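Local coordinates for protein lantibiotic dehydratase (Microbispora corallina, PDB 5EHK) that probably dehydrates serine and threonine residues of the NAI-107 precursor peptide in a reaction that depends on glutamyl-tRNA, at residues A[171-176]-A[579-584]. Sequence-based numbering, arbitrary orientation.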
# COMPACT_ATOMS: atom_id res chain seq x y z
N ARG A 171 30.56 -30.76 -19.69
CA ARG A 171 30.37 -31.28 -18.34
C ARG A 171 29.00 -31.89 -18.16
O ARG A 171 28.07 -31.64 -18.93
CB ARG A 171 30.59 -30.19 -17.29
CG ARG A 171 32.05 -29.83 -17.08
CD ARG A 171 32.19 -28.55 -16.30
NE ARG A 171 33.57 -28.32 -15.90
CZ ARG A 171 34.00 -27.24 -15.25
NH1 ARG A 171 33.15 -26.27 -14.96
NH2 ARG A 171 35.29 -27.13 -14.91
N ALA A 172 28.90 -32.72 -17.13
CA ALA A 172 27.66 -33.38 -16.79
C ALA A 172 26.67 -32.35 -16.28
O ALA A 172 27.05 -31.47 -15.53
CB ALA A 172 27.92 -34.43 -15.73
N ASP A 173 25.42 -32.44 -16.73
CA ASP A 173 24.34 -31.60 -16.21
C ASP A 173 24.08 -32.00 -14.76
O ASP A 173 24.00 -33.19 -14.46
CB ASP A 173 23.09 -31.79 -17.07
CG ASP A 173 21.82 -31.31 -16.40
OD1 ASP A 173 21.57 -30.08 -16.37
OD2 ASP A 173 21.03 -32.16 -15.96
N MET A 174 23.96 -31.00 -13.88
CA MET A 174 23.84 -31.28 -12.44
C MET A 174 22.64 -32.14 -12.09
O MET A 174 22.73 -33.03 -11.24
CB MET A 174 23.82 -29.99 -11.62
CG MET A 174 25.18 -29.39 -11.40
SD MET A 174 26.19 -30.51 -10.39
CE MET A 174 25.16 -30.65 -8.95
N GLU A 175 21.51 -31.85 -12.72
CA GLU A 175 20.31 -32.63 -12.51
C GLU A 175 20.59 -34.08 -12.88
O GLU A 175 20.24 -35.00 -12.15
CB GLU A 175 19.16 -32.06 -13.32
CG GLU A 175 17.80 -32.44 -12.80
CD GLU A 175 16.72 -31.47 -13.23
OE1 GLU A 175 17.05 -30.29 -13.46
OE2 GLU A 175 15.53 -31.88 -13.30
N TRP A 176 21.27 -34.27 -14.02
CA TRP A 176 21.66 -35.60 -14.48
C TRP A 176 22.61 -36.28 -13.49
O TRP A 176 22.36 -37.40 -13.04
CB TRP A 176 22.25 -35.54 -15.90
CG TRP A 176 22.71 -36.87 -16.45
CD1 TRP A 176 21.93 -37.83 -17.04
CD2 TRP A 176 24.04 -37.40 -16.43
NE1 TRP A 176 22.70 -38.91 -17.39
CE2 TRP A 176 24.00 -38.67 -17.02
CE3 TRP A 176 25.27 -36.92 -15.97
CZ2 TRP A 176 25.13 -39.47 -17.17
CZ3 TRP A 176 26.39 -37.71 -16.11
CH2 TRP A 176 26.31 -38.97 -16.71
N ALA A 579 20.01 -23.31 -13.39
CA ALA A 579 20.91 -22.45 -12.63
C ALA A 579 21.97 -23.28 -11.95
O ALA A 579 23.07 -22.79 -11.68
CB ALA A 579 20.15 -21.61 -11.62
N ALA A 580 21.66 -24.53 -11.65
CA ALA A 580 22.62 -25.36 -10.95
C ALA A 580 23.84 -25.58 -11.84
O ALA A 580 24.97 -25.67 -11.35
CB ALA A 580 21.99 -26.69 -10.53
N ASN A 581 23.62 -25.61 -13.16
CA ASN A 581 24.71 -25.72 -14.12
C ASN A 581 25.55 -24.46 -14.22
O ASN A 581 26.63 -24.47 -14.81
CB ASN A 581 24.18 -26.04 -15.52
CG ASN A 581 23.74 -27.48 -15.67
OD1 ASN A 581 24.41 -28.39 -15.17
ND2 ASN A 581 22.62 -27.69 -16.34
N LEU A 582 25.08 -23.37 -13.62
CA LEU A 582 25.77 -22.08 -13.71
C LEU A 582 26.43 -21.67 -12.41
O LEU A 582 26.74 -20.50 -12.20
CB LEU A 582 24.82 -20.99 -14.19
CG LEU A 582 24.01 -21.29 -15.46
CD1 LEU A 582 23.09 -20.13 -15.78
CD2 LEU A 582 24.94 -21.58 -16.63
N ALA A 583 26.62 -22.63 -11.52
CA ALA A 583 27.06 -22.32 -10.17
C ALA A 583 28.42 -22.92 -9.88
O ALA A 583 28.86 -22.93 -8.73
CB ALA A 583 26.02 -22.77 -9.14
N HIS A 584 29.07 -23.45 -10.91
CA HIS A 584 30.44 -23.97 -10.78
C HIS A 584 31.46 -22.84 -10.73
O HIS A 584 32.22 -22.65 -11.68
CB HIS A 584 30.74 -24.91 -11.93
CG HIS A 584 29.81 -26.08 -11.98
ND1 HIS A 584 29.71 -26.99 -10.96
CD2 HIS A 584 28.89 -26.45 -12.91
CE1 HIS A 584 28.79 -27.89 -11.26
NE2 HIS A 584 28.27 -27.58 -12.44
O HOH W 1 33.48 -23.45 -14.30
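N581 reaches D173 and M174 with both ends of its amide. N581 ND2 donates to the anti lone pair of D173 OD1 (2.6 Å), and that oxygen lies almost in the amide plane; the two side chains cross at about a right angle, the carboxylate and amide planes 60° apart. OD1 of N581 takes the backbone N-H of M174 at 2.9 Å, with the donor tilted 23° from the carbonyl plane. Two bonds to neighbouring residues thus fix the rotation of the amide. D173 is the N-cap of helix 174-185, where strand 167-172 turns into it: with CG anti to the backbone N (chi1 163°), OD2 accepts from W176 N, which approaches from above the carboxylate plane. The type I turn A580-A583 by helix 577-580 is thereby tied to the helix start, within the lantibiotic dehydratase N-terminal region. M174 CB lies 3.9 Å from A580 CB; bends at chi2 and chi3 carry SD to the edge of the H584 ring, 4.8 Å from its centroid. P294 touches both M174 and H584. The outstretched R171 runs alongside H584, pointing the other way, and a water 2.9 Å from R171 NH1 accepts from it and donates to H584 O.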